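Local coordinates for protein prenylcyclase (Actinoplanes teichomyceticus, PDB 6IJ1) that probably acts on a prenyl substrate, as a cyclase or prenyltransferase, although its exact reaction is not established, at residues R16-L21 and L55-A60; Y34-P39 and L291-P296; F247-A252 and G273-H278. All blocks are in the same frame, centred on the assembly; numbering follows the deposited sequence.

Contact 1: R16-L21 and L55-A60; sequences RGVDFL and LPHEAA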
ATOM      1  N   ARG A  16      21.116   5.307  -0.699  1.00 17.82           N
ATOM      2  CA  ARG A  16      20.742   6.718  -0.568  1.00 17.88           C
ATOM      3  C   ARG A  16      19.262   6.896  -0.179  1.00 19.05           C
ATOM      4  O   ARG A  16      18.918   7.828   0.550  1.00 17.56           O
ATOM      5  CB  ARG A  16      21.009   7.442  -1.875  1.00 16.99           C
ATOM      6  CG  ARG A  16      22.531   7.689  -2.115  1.00 19.86           C
ATOM      7  CD  ARG A  16      22.772   8.075  -3.591  1.00 24.96           C
ATOM      8  NE  ARG A  16      21.983   9.256  -3.875  1.00 26.22           N
ATOM      9  CZ  ARG A  16      21.570   9.608  -5.084  1.00 28.72           C
ATOM     10  NH1 ARG A  16      21.902   8.914  -6.171  1.00 30.59           N
ATOM     11  NH2 ARG A  16      20.817  10.686  -5.222  1.00 31.41           N
ATOM     12  N   GLY A  17      18.398   5.984  -0.623  1.00 18.70           N
ATOM     13  CA  GLY A  17      17.004   6.036  -0.222  1.00 18.00           C
ATOM     14  C   GLY A  17      16.819   5.675   1.239  1.00 16.08           C
ATOM     15  O   GLY A  17      15.999   6.265   1.955  1.00 15.97           O
ATOM     16  N   VAL A  18      17.623   4.704   1.719  1.00 17.92           N
ATOM     17  CA  VAL A  18      17.619   4.392   3.145  1.00 17.69           C
ATOM     18  C   VAL A  18      18.058   5.593   3.976  1.00 18.48           C
ATOM     19  O   VAL A  18      17.409   5.944   4.964  1.00 20.37           O
ATOM     20  CB  VAL A  18      18.502   3.157   3.435  1.00 18.48           C
ATOM     21  CG1 VAL A  18      18.648   2.988   4.950  1.00 19.62           C
ATOM     22  CG2 VAL A  18      17.838   1.934   2.865  1.00 20.29           C
ATOM     23  N   ASP A  19      19.142   6.271   3.564  1.00 18.39           N
ATOM     24  CA  ASP A  19      19.559   7.459   4.299  1.00 19.73           C
ATOM     25  C   ASP A  19      18.467   8.520   4.293  1.00 19.27           C
ATOM     26  O   ASP A  19      18.255   9.181   5.292  1.00 19.88           O
ATOM     27  CB  ASP A  19      20.806   8.063   3.695  1.00 22.29           C
ATOM     28  CG  ASP A  19      22.078   7.218   3.956  1.00 33.88           C
ATOM     29  OD1 ASP A  19      22.127   6.472   4.956  1.00 39.33           O
ATOM     30  OD2 ASP A  19      23.000   7.335   3.152  1.00 37.89           O
ATOM     31  N   PHE A  20      17.779   8.729   3.157  1.00 18.32           N
ATOM     32  CA  PHE A  20      16.661   9.683   3.156  1.00 18.07           C
ATOM     33  C   PHE A  20      15.622   9.296   4.198  1.00 16.23           C
ATOM     34  O   PHE A  20      15.189  10.119   4.991  1.00 18.87           O
ATOM     35  CB  PHE A  20      16.031   9.744   1.750  1.00 16.75           C
ATOM     36  CG  PHE A  20      14.745  10.537   1.702  1.00 17.44           C
ATOM     37  CD1 PHE A  20      14.774  11.902   1.504  1.00 17.10           C
ATOM     38  CD2 PHE A  20      13.499   9.903   1.850  1.00 17.44           C
ATOM     39  CE1 PHE A  20      13.552  12.647   1.475  1.00 17.14           C
ATOM     40  CE2 PHE A  20      12.306  10.642   1.796  1.00 17.61           C
ATOM     41  CZ  PHE A  20      12.331  11.987   1.627  1.00 18.61           C
ATOM     42  N   LEU A  21      15.218   8.016   4.230  1.00 16.74           N
ATOM     43  CA  LEU A  21      14.141   7.646   5.142  1.00 17.65           C
ATOM     44  C   LEU A  21      14.595   7.710   6.603  1.00 17.93           C
ATOM     45  O   LEU A  21      13.862   8.172   7.460  1.00 19.09           O
ATOM     46  CB  LEU A  21      13.633   6.237   4.824  1.00 19.08           C
ATOM     47  CG  LEU A  21      12.848   6.093   3.501  1.00 14.28           C
ATOM     48  CD1 LEU A  21      12.566   4.633   3.218  1.00 16.53           C
ATOM     49  CD2 LEU A  21      11.564   6.926   3.610  1.00 16.91           C
ATOM     50  N   LEU A  55      15.625  -4.715   3.645  1.00 23.47           N
ATOM     51  CA  LEU A  55      16.786  -4.200   2.940  1.00 26.36           C
ATOM     52  C   LEU A  55      18.053  -4.651   3.644  1.00 26.08           C
ATOM     53  O   LEU A  55      18.076  -4.796   4.864  1.00 26.81           O
ATOM     54  CB  LEU A  55      16.748  -2.674   2.882  1.00 23.70           C
ATOM     55  CG  LEU A  55      15.499  -2.189   2.118  1.00 21.15           C
ATOM     56  CD1 LEU A  55      15.493  -0.667   2.068  1.00 22.79           C
ATOM     57  CD2 LEU A  55      15.419  -2.780   0.717  1.00 23.06           C
ATOM     58  N   PRO A  56      19.136  -4.835   2.888  1.00 29.18           N
ATOM     59  CA  PRO A  56      20.386  -5.344   3.483  1.00 35.01           C
ATOM     60  C   PRO A  56      21.244  -4.228   4.072  1.00 30.36           C
ATOM     61  O   PRO A  56      22.370  -3.941   3.617  1.00 36.76           O
ATOM     62  CB  PRO A  56      21.047  -6.036   2.287  1.00 33.82           C
ATOM     63  CG  PRO A  56      20.676  -5.137   1.107  1.00 33.75           C
ATOM     64  CD  PRO A  56      19.219  -4.715   1.419  1.00 30.97           C
ATOM     65  N   HIS A  57      20.722  -3.581   5.115  1.00 25.69           N
ATOM     66  CA  HIS A  57      21.401  -2.462   5.755  1.00 26.72           C
ATOM     67  C   HIS A  57      21.057  -2.531   7.232  1.00 28.31           C
ATOM     68  O   HIS A  57      19.885  -2.512   7.607  1.00 25.95           O
ATOM     69  CB  HIS A  57      20.985  -1.107   5.104  1.00 28.09           C
ATOM     70  CG  HIS A  57      21.460  -0.951   3.680  1.00 36.28           C
ATOM     71  ND1 HIS A  57      22.774  -0.671   3.350  1.00 41.78           N
ATOM     72  CD2 HIS A  57      20.803  -1.083   2.498  1.00 38.92           C
ATOM     73  CE1 HIS A  57      22.899  -0.611   2.035  1.00 39.73           C
ATOM     74  NE2 HIS A  57      21.720  -0.863   1.492  1.00 35.26           N
ATOM     75  N   GLU A  58      22.066  -2.666   8.091  1.00 27.00           N
ATOM     76  CA  GLU A  58      21.759  -2.925   9.486  1.00 25.96           C
ATOM     77  C   GLU A  58      20.961  -1.784  10.118  1.00 25.84           C
ATOM     78  O   GLU A  58      20.071  -2.025  10.951  1.00 26.50           O
ATOM     79  CB  GLU A  58      23.055  -3.213  10.270  1.00 36.51           C
ATOM     80  CG  GLU A  58      24.066  -2.089  10.286  1.00 57.58           C
ATOM     81  CD  GLU A  58      25.357  -2.438  11.053  1.00 78.88           C
ATOM     82  OE1 GLU A  58      25.418  -3.520  11.697  1.00 70.03           O
ATOM     83  OE2 GLU A  58      26.310  -1.619  11.001  1.00 79.14           O
ATOM     84  N   ALA A  59      21.255  -0.530   9.743  1.00 28.77           N
ATOM     85  CA  ALA A  59      20.537   0.594  10.332  1.00 24.64           C
ATOM     86  C   ALA A  59      19.057   0.604   9.919  1.00 21.65           C
ATOM     87  O   ALA A  59      18.193   1.038  10.696  1.00 23.97           O
ATOM     88  CB  ALA A  59      21.169   1.919   9.902  1.00 26.71           C
ATOM     89  N   ALA A  60      18.782   0.147   8.710  1.00 22.36           N
ATOM     90  CA  ALA A  60      17.401   0.003   8.264  1.00 22.74           C
ATOM     91  C   ALA A  60      16.646  -1.012   9.111  1.00 20.95           C
ATOM     92  O   ALA A  60      15.526  -0.760   9.574  1.00 21.78           O
ATOM     93  CB  ALA A  60      17.373  -0.442   6.801  1.00 19.31           C
TER
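Val-18, in the helical segment 16-21, faces the start of the helix formed by residues 58-71, and its CA lies 6.7 Å from the CA of Ala-60. The chain reaches that helix through an inverse gamma turn centred on Pro-56, closed by a weak backbone bond from His-57 N to Leu-55 O (2.9 Å). His-57 then takes the N-cap position. Leu-55, His-57 and Ala-60 all border Val-18.

Val-18 spreads its two methyl groups over this corner. CG1, anti to the backbone N (chi1 171°), points to the CB methyl of Ala-60 at 4.1 Å. CG2 goes the other way and meets CD1 of Leu-55 at 3.6 Å, the closest approach between the segments. The two side chains pass in opposite directions, each lying alongside the other. The same CG2 reaches CD2 of His-57 at 4.2 Å, approaching the imidazole obliquely. The contact is thus wholly apolar apart from this ring, which also rests on Val-14 and Arg-15 of the valine's own helix.

Helix 327-341 borders this contact through Arg-338, which touches Leu-55, while Leu-52 of helix 42-52 touches both Leu-21 and Ala-60. Val-18 therefore plugs the corner where helices 10-23 and 58-71 meet, packing consistent with the helix-rich alpha-alpha folds of terpene cyclases and prenyltransferases, the families the protein's name suggests.

Contact 2: Y34-P39 and L291-P296; sequences YDLLGP and LRMVLP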
ATOM      1  N   TYR A  34       1.740  12.360   4.278  1.00 13.93           N
ATOM      2  CA  TYR A  34       0.428  12.862   3.867  1.00 13.79           C
ATOM      3  C   TYR A  34       0.017  14.060   4.721  1.00 16.06           C
ATOM      4  O   TYR A  34       0.671  14.398   5.713  1.00 17.72           O
ATOM      5  CB  TYR A  34      -0.665  11.757   3.802  1.00 13.85           C
ATOM      6  CG  TYR A  34      -0.430  10.792   2.662  1.00 13.39           C
ATOM      7  CD1 TYR A  34       0.387   9.682   2.830  1.00 13.95           C
ATOM      8  CD2 TYR A  34      -0.993  11.035   1.432  1.00 13.53           C
ATOM      9  CE1 TYR A  34       0.625   8.797   1.756  1.00 13.00           C
ATOM     10  CE2 TYR A  34      -0.747  10.157   0.326  1.00 12.24           C
ATOM     11  CZ  TYR A  34       0.037   9.065   0.533  1.00 12.97           C
ATOM     12  OH  TYR A  34       0.312   8.191  -0.522  1.00 14.97           O
ATOM     13  N   ASP A  35      -1.028  14.727   4.289  1.00 16.11           N
ATOM     14  CA  ASP A  35      -1.459  15.945   4.970  1.00 16.44           C
ATOM     15  C   ASP A  35      -2.955  16.076   4.940  1.00 18.98           C
ATOM     16  O   ASP A  35      -3.458  17.197   5.058  1.00 21.95           O
ATOM     17  CB  ASP A  35      -0.751  17.154   4.248  1.00 17.37           C
ATOM     18  CG  ASP A  35      -0.919  18.467   4.948  1.00 34.54           C
ATOM     19  OD1 ASP A  35      -0.705  18.519   6.199  1.00 33.90           O
ATOM     20  OD2 ASP A  35      -1.223  19.457   4.209  1.00 34.83           O
ATOM     21  N   LEU A  36      -3.694  14.998   4.780  1.00 18.79           N
ATOM     22  CA  LEU A  36      -5.146  15.071   4.616  1.00 20.13           C
ATOM     23  C   LEU A  36      -5.826  15.752   5.787  1.00 24.79           C
ATOM     24  O   LEU A  36      -6.763  16.537   5.591  1.00 23.04           O
ATOM     25  CB  LEU A  36      -5.713  13.667   4.480  1.00 21.88           C
ATOM     26  CG  LEU A  36      -5.256  13.109   3.125  1.00 28.02           C
ATOM     27  CD1 LEU A  36      -5.389  11.619   3.180  1.00 29.99           C
ATOM     28  CD2 LEU A  36      -6.083  13.693   2.012  1.00 29.04           C
ATOM     29  N   LEU A  37      -5.387  15.439   7.002  1.00 22.44           N
ATOM     30  CA  LEU A  37      -5.972  15.959   8.232  1.00 23.62           C
ATOM     31  C   LEU A  37      -4.851  15.843   9.248  1.00 22.99           C
ATOM     32  O   LEU A  37      -4.895  15.013  10.169  1.00 26.83           O
ATOM     33  CB  LEU A  37      -7.223  15.162   8.600  1.00 27.26           C
ATOM     34  CG  LEU A  37      -8.075  15.778   9.729  1.00 45.11           C
ATOM     35  CD1 LEU A  37      -8.047  17.309   9.712  1.00 47.59           C
ATOM     36  CD2 LEU A  37      -9.502  15.277   9.627  1.00 44.50           C
ATOM     37  N   GLY A  38      -3.792  16.589   8.950  1.00 21.38           N
ATOM     38  CA  GLY A  38      -2.516  16.330   9.626  1.00 21.01           C
ATOM     39  C   GLY A  38      -1.896  15.097   8.969  1.00 19.09           C
ATOM     40  O   GLY A  38      -2.538  14.469   8.105  1.00 20.84           O
ATOM     41  N   PRO A  39      -0.663  14.701   9.312  1.00 19.27           N
ATOM     42  CA  PRO A  39      -0.067  13.539   8.680  1.00 16.03           C
ATOM     43  C   PRO A  39      -0.506  12.212   9.314  1.00 19.27           C
ATOM     44  O   PRO A  39      -1.070  12.206  10.376  1.00 20.03           O
ATOM     45  CB  PRO A  39       1.423  13.768   8.938  1.00 18.79           C
ATOM     46  CG  PRO A  39       1.449  14.488  10.263  1.00 23.38           C
ATOM     47  CD  PRO A  39       0.214  15.361  10.272  1.00 21.74           C
ATOM     48  N   LEU A 291      -3.257   9.157  -3.842  1.00 14.09           N
ATOM     49  CA  LEU A 291      -4.334   8.514  -3.094  1.00 14.73           C
ATOM     50  C   LEU A 291      -5.598   9.298  -3.386  1.00 16.13           C
ATOM     51  O   LEU A 291      -5.627  10.516  -3.185  1.00 17.49           O
ATOM     52  CB  LEU A 291      -3.974   8.563  -1.602  1.00 16.44           C
ATOM     53  CG  LEU A 291      -4.678   7.760  -0.526  1.00 23.34           C
ATOM     54  CD1 LEU A 291      -3.959   8.126   0.758  1.00 31.12           C
ATOM     55  CD2 LEU A 291      -6.095   8.269  -0.504  1.00 29.52           C
ATOM     56  N   ARG A 292      -6.650   8.629  -3.828  1.00 14.67           N
ATOM     57  CA  ARG A 292      -7.915   9.347  -4.026  1.00 15.04           C
ATOM     58  C   ARG A 292      -8.810   9.100  -2.821  1.00 15.60           C
ATOM     59  O   ARG A 292      -9.140   7.938  -2.506  1.00 16.31           O
ATOM     60  CB  ARG A 292      -8.580   8.961  -5.335  1.00 17.00           C
ATOM     61  CG  ARG A 292      -8.891   7.488  -5.520  1.00 14.62           C
ATOM     62  CD  ARG A 292      -9.418   7.212  -6.933  1.00 17.73           C
ATOM     63  NE  ARG A 292      -9.766   5.812  -7.111  1.00 16.12           N
ATOM     64  CZ  ARG A 292     -10.038   5.259  -8.279  1.00 17.89           C
ATOM     65  NH1 ARG A 292     -10.082   6.011  -9.408  1.00 20.13           N
ATOM     66  NH2 ARG A 292     -10.277   3.955  -8.376  1.00 19.97           N
ATOM     67  N   MET A 293      -9.151  10.180  -2.126  1.00 15.54           N
ATOM     68  CA  MET A 293     -10.042  10.079  -0.965  1.00 18.12           C
ATOM     69  C   MET A 293     -11.482   9.992  -1.481  1.00 17.80           C
ATOM     70  O   MET A 293     -12.208  10.994  -1.611  1.00 17.15           O
ATOM     71  CB  MET A 293      -9.839  11.272  -0.020  1.00 20.99           C
ATOM     72  CG  MET A 293      -8.605  11.218   0.830  1.00 27.91           C
ATOM     73  SD  MET A 293      -8.609   9.733   1.866  1.00 32.77           S
ATOM     74  CE  MET A 293     -10.157   9.959   2.701  1.00 29.64           C
ATOM     75  N   VAL A 294     -11.883   8.765  -1.833  1.00 15.44           N
ATOM     76  CA  VAL A 294     -13.207   8.544  -2.401  1.00 15.66           C
ATOM     77  C   VAL A 294     -14.265   9.087  -1.454  1.00 15.67           C
ATOM     78  O   VAL A 294     -14.157   9.008  -0.228  1.00 15.78           O
ATOM     79  CB  VAL A 294     -13.430   7.033  -2.605  1.00 14.04           C
ATOM     80  CG1 VAL A 294     -14.752   6.759  -3.404  1.00 16.38           C
ATOM     81  CG2 VAL A 294     -12.280   6.421  -3.431  1.00 14.55           C
ATOM     82  N   LEU A 295     -15.326   9.622  -2.043  1.00 15.79           N
ATOM     83  CA  LEU A 295     -16.373  10.137  -1.180  1.00 16.71           C
ATOM     84  C   LEU A 295     -17.046   8.969  -0.469  1.00 18.28           C
ATOM     85  O   LEU A 295     -17.203   7.918  -1.062  1.00 17.61           O
ATOM     86  CB  LEU A 295     -17.403  10.937  -1.986  1.00 18.36           C
ATOM     87  CG  LEU A 295     -16.797  12.276  -2.499  1.00 22.06           C
ATOM     88  CD1 LEU A 295     -17.641  12.750  -3.671  1.00 24.82           C
ATOM     89  CD2 LEU A 295     -16.590  13.292  -1.400  1.00 18.49           C
ATOM     90  N   PRO A 296     -17.501   9.173   0.769  1.00 17.64           N
ATOM     91  CA  PRO A 296     -17.988   8.042   1.596  1.00 16.82           C
ATOM     92  C   PRO A 296     -19.128   7.244   0.994  1.00 18.99           C
ATOM     93  O   PRO A 296     -19.244   6.032   1.269  1.00 17.79           O
ATOM     94  CB  PRO A 296     -18.436   8.730   2.882  1.00 20.70           C
ATOM     95  CG  PRO A 296     -17.456   9.889   2.995  1.00 20.23           C
ATOM     96  CD  PRO A 296     -17.189  10.345   1.591  1.00 18.10           C
TER
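Tyr-34 and Leu-36 bring an irregular loop, which links helices 10-23 and 42-52, onto segment 291-296, where Leu-291 and Met-293 receive them; Leu-291 lies on strand 291-292, an outermost strand of a small three-stranded mixed sheet. Tyr-34 comes first. One face of its ring carries CD1 of Leu-291, 4.3 Å from the ring centroid and 28° off the normal, a CH-pi contact in which the methyl sits closest to CE2 (3.8 Å). Leu-291 CG stands anti to its backbone N (chi1 -167°), extending the side chain from the strand to the ring. The phenol is pinned at its far end, where OH is hydrogen-bonded to the carbonyl of Ala-289, just ahead of the strand, and its ring also meets that of Trp-43.

Two residues on, Leu-36 rests its CD1 4.5 Å from CD1 of Leu-291, so this one strand residue is shared by both loop side chains. The backbone N of Leu-36 bonds to the hydroxyl of Tyr-83, which is also bonded to Gly-38 O; this outside side chain thereby ties two points of the loop together. Met-293 centres an inverse gamma turn, with a weak bond from Val-294 N to Arg-292 O. The methionine chain is bent at chi2 and chi3, folding it beside the leucine: CG lies 3.7 Å from Leu-36 CD2, and the SD sulfur lies 4.0 Å from Leu-36 CD1.

Contact 3: F247-A252 and G273-H278; sequences FATALA and GWLTRH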
ATOM      1  N   PHE A 247       6.136   6.031  -8.430  1.00 12.09           N
ATOM      2  CA  PHE A 247       5.273   5.061  -7.728  1.00 12.23           C
ATOM      3  C   PHE A 247       4.757   3.988  -8.683  1.00 13.20           C
ATOM      4  O   PHE A 247       4.893   2.773  -8.411  1.00 13.29           O
ATOM      5  CB  PHE A 247       4.127   5.899  -7.128  1.00 12.75           C
ATOM      6  CG  PHE A 247       3.177   5.165  -6.236  1.00 11.78           C
ATOM      7  CD1 PHE A 247       3.602   4.714  -4.978  1.00 12.86           C
ATOM      8  CD2 PHE A 247       1.877   4.981  -6.624  1.00 11.74           C
ATOM      9  CE1 PHE A 247       2.658   4.117  -4.103  1.00 13.40           C
ATOM     10  CE2 PHE A 247       0.904   4.372  -5.744  1.00 11.55           C
ATOM     11  CZ  PHE A 247       1.331   3.950  -4.501  1.00 12.45           C
ATOM     12  N   ALA A 248       4.138   4.411  -9.793  1.00 12.93           N
ATOM     13  CA  ALA A 248       3.546   3.415 -10.691  1.00 11.79           C
ATOM     14  C   ALA A 248       4.616   2.576 -11.358  1.00 13.38           C
ATOM     15  O   ALA A 248       4.367   1.388 -11.669  1.00 13.41           O
ATOM     16  CB  ALA A 248       2.677   4.104 -11.740  1.00 14.27           C
ATOM     17  N   THR A 249       5.789   3.173 -11.646  1.00 13.17           N
ATOM     18  CA  THR A 249       6.874   2.421 -12.279  1.00 11.90           C
ATOM     19  C   THR A 249       7.374   1.323 -11.332  1.00 13.39           C
ATOM     20  O   THR A 249       7.598   0.176 -11.747  1.00 13.65           O
ATOM     21  CB  THR A 249       8.011   3.403 -12.644  1.00 12.80           C
ATOM     22  OG1 THR A 249       7.477   4.330 -13.558  1.00 13.52           O
ATOM     23  CG2 THR A 249       9.161   2.675 -13.364  1.00 13.69           C
ATOM     24  N   ALA A 250       7.583   1.667 -10.061  1.00 13.13           N
ATOM     25  CA  ALA A 250       8.029   0.691  -9.075  1.00 13.02           C
ATOM     26  C   ALA A 250       7.014  -0.434  -8.900  1.00 13.97           C
ATOM     27  O   ALA A 250       7.394  -1.623  -8.840  1.00 13.74           O
ATOM     28  CB  ALA A 250       8.246   1.401  -7.732  1.00 14.31           C
ATOM     29  N   LEU A 251       5.738  -0.081  -8.864  1.00 13.41           N
ATOM     30  CA  LEU A 251       4.707  -1.093  -8.689  1.00 12.60           C
ATOM     31  C   LEU A 251       4.591  -1.965  -9.926  1.00 14.39           C
ATOM     32  O   LEU A 251       4.413  -3.187  -9.786  1.00 14.25           O
ATOM     33  CB  LEU A 251       3.374  -0.410  -8.347  1.00 11.99           C
ATOM     34  CG  LEU A 251       3.420   0.257  -6.995  1.00 12.31           C
ATOM     35  CD1 LEU A 251       2.331   1.344  -6.909  1.00 14.48           C
ATOM     36  CD2 LEU A 251       3.281  -0.773  -5.839  1.00 13.37           C
ATOM     37  N   ALA A 252       4.704  -1.394 -11.129  1.00 13.83           N
ATOM     38  CA  ALA A 252       4.656  -2.249 -12.318  1.00 13.81           C
ATOM     39  C   ALA A 252       5.836  -3.203 -12.330  1.00 14.62           C
ATOM     40  O   ALA A 252       5.658  -4.388 -12.666  1.00 14.15           O
ATOM     41  CB  ALA A 252       4.658  -1.377 -13.594  1.00 14.97           C
ATOM     42  N   GLY A 273      16.369   0.837 -14.101  1.00 16.13           N
ATOM     43  CA  GLY A 273      17.262   1.887 -14.620  1.00 16.30           C
ATOM     44  C   GLY A 273      16.578   3.240 -14.594  1.00 16.50           C
ATOM     45  O   GLY A 273      17.219   4.213 -14.217  1.00 16.72           O
ATOM     46  N   TRP A 274      15.319   3.293 -15.023  1.00 15.05           N
ATOM     47  CA  TRP A 274      14.582   4.562 -14.959  1.00 15.53           C
ATOM     48  C   TRP A 274      14.513   5.069 -13.518  1.00 15.65           C
ATOM     49  O   TRP A 274      14.806   6.246 -13.228  1.00 15.48           O
ATOM     50  CB  TRP A 274      13.177   4.437 -15.574  1.00 16.00           C
ATOM     51  CG  TRP A 274      12.462   5.775 -15.715  1.00 15.32           C
ATOM     52  CD1 TRP A 274      12.454   6.569 -16.819  1.00 16.76           C
ATOM     53  CD2 TRP A 274      11.728   6.477 -14.688  1.00 16.58           C
ATOM     54  NE1 TRP A 274      11.711   7.725 -16.557  1.00 17.38           N
ATOM     55  CE2 TRP A 274      11.288   7.675 -15.249  1.00 14.88           C
ATOM     56  CE3 TRP A 274      11.416   6.194 -13.345  1.00 16.64           C
ATOM     57  CZ2 TRP A 274      10.531   8.605 -14.520  1.00 15.62           C
ATOM     58  CZ3 TRP A 274      10.623   7.112 -12.633  1.00 17.54           C
ATOM     59  CH2 TRP A 274      10.228   8.304 -13.211  1.00 16.19           C
ATOM     60  N   LEU A 275      14.143   4.195 -12.564  1.00 15.19           N
ATOM     61  CA  LEU A 275      14.125   4.613 -11.163  1.00 15.08           C
ATOM     62  C   LEU A 275      15.486   5.090 -10.695  1.00 16.23           C
ATOM     63  O   LEU A 275      15.569   6.115 -10.001  1.00 16.88           O
ATOM     64  CB  LEU A 275      13.605   3.458 -10.251  1.00 15.04           C
ATOM     65  CG  LEU A 275      12.146   3.159 -10.512  1.00 13.85           C
ATOM     66  CD1 LEU A 275      11.765   1.749  -9.951  1.00 17.95           C
ATOM     67  CD2 LEU A 275      11.236   4.228  -9.944  1.00 14.53           C
ATOM     68  N   THR A 276      16.571   4.364 -11.061  1.00 16.16           N
ATOM     69  CA  THR A 276      17.887   4.818 -10.637  1.00 16.60           C
ATOM     70  C   THR A 276      18.246   6.189 -11.211  1.00 18.20           C
ATOM     71  O   THR A 276      18.756   7.067 -10.477  1.00 19.62           O
ATOM     72  CB  THR A 276      18.900   3.743 -11.044  1.00 20.42           C
ATOM     73  OG1 THR A 276      18.547   2.529 -10.322  1.00 23.35           O
ATOM     74  CG2 THR A 276      20.228   4.142 -10.575  1.00 24.71           C
ATOM     75  N   ARG A 277      17.901   6.432 -12.474  1.00 17.32           N
ATOM     76  CA  ARG A 277      18.256   7.681 -13.133  1.00 16.74           C
ATOM     77  C   ARG A 277      17.435   8.829 -12.572  1.00 19.48           C
ATOM     78  O   ARG A 277      17.870   9.992 -12.650  1.00 21.30           O
ATOM     79  CB  ARG A 277      18.006   7.610 -14.636  1.00 20.68           C
ATOM     80  CG  ARG A 277      19.007   6.757 -15.374  1.00 25.75           C
ATOM     81  CD  ARG A 277      18.862   6.939 -16.919  1.00 24.40           C
ATOM     82  NE  ARG A 277      17.508   6.833 -17.459  1.00 26.97           N
ATOM     83  CZ  ARG A 277      16.920   5.662 -17.759  1.00 25.96           C
ATOM     84  NH1 ARG A 277      17.571   4.537 -17.613  1.00 24.19           N
ATOM     85  NH2 ARG A 277      15.704   5.660 -18.278  1.00 26.72           N
ATOM     86  N   HIS A 278      16.252   8.551 -12.016  1.00 16.54           N
ATOM     87  CA  HIS A 278      15.357   9.645 -11.621  1.00 16.18           C
ATOM     88  C   HIS A 278      15.321   9.877 -10.107  1.00 15.33           C
ATOM     89  O   HIS A 278      14.548  10.716  -9.619  1.00 16.15           O
ATOM     90  CB  HIS A 278      13.930   9.398 -12.186  1.00 15.89           C
ATOM     91  CG  HIS A 278      13.854   9.724 -13.639  1.00 17.60           C
ATOM     92  ND1 HIS A 278      14.278   8.886 -14.650  1.00 20.12           N
ATOM     93  CD2 HIS A 278      13.493  10.883 -14.241  1.00 19.17           C
ATOM     94  CE1 HIS A 278      14.150   9.513 -15.811  1.00 18.27           C
ATOM     95  NE2 HIS A 278      13.653  10.715 -15.587  1.00 25.30           N
TER
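Helices 246-256 and 265-278 pack against each other as near neighbours in sequence, and Thr-249, Ala-250, Trp-274 and Leu-275 form a buried, apolar seam between them. The two segments run roughly antiparallel, their axes 148° apart in direction and 10.3 Å apart at closest approach. Thr-249 and Ala-250 on one side face Trp-274 and Leu-275 on the other.

Leu-275 is the main intruder. Its CD1 lies over the backbone of the opposite helix, 4.0 Å from Ala-250 CA and 4.2 Å from Ala-250 CB, while its CG touches the Thr-249 methyl. That methyl, CG2, is also 4.2 Å from CE3 of Trp-274, which it meets obliquely as the two side chains cross at about a right angle. The threonine rotamer divides its branches: CG2 stands anti to the backbone N and serves the seam, whereas OG1 bonds to Ser-245 O one turn earlier and to Val-236 N.

Within helix 265-278, His-278 folds back on Trp-274. The imidazole ND1-H bonds to Trp-274 O at 3.0 Å, with an N-H...O angle of 147°, and the carbonyl oxygen lies close to the ring plane. One face of the imidazole carries Trp-274 CE2, 3.3 Å above the His-278 ring plane and offset toward the rim.

Around the seam, helix 327-341 touches both partners, Ala-336 meeting Ala-250 and Val-333 meeting Leu-275. Leu-251 packs on helix 198-209 and on Thr-332 of helix 327-341, and Leu-275 O is bonded to Trp-285 NE1 in the loop leading to strand 291-292.

In the fold
The three contacts do not touch one another. Contacts 1 and 3 are the nearest pair by centres, about 18 Å apart, and both border helix 327-341, through Arg-338 for contact 1 and through Val-333 and Ala-336 for contact 3. Contacts 2 and 3 have centres about 24 Å apart; in both pairs the nearest atoms are about 6 Å apart. Along the chain contact 3 is nested within the loop that contact 2 closes. Contacts 1 and 2 lie about 28 Å apart by centres and about 11 Å by nearest atoms, and their segments alternate in sequence. Contact 2 thus joins residues near the N-terminus to the C-terminal sheet, whereas contacts 1 and 3 join helices closer in sequence.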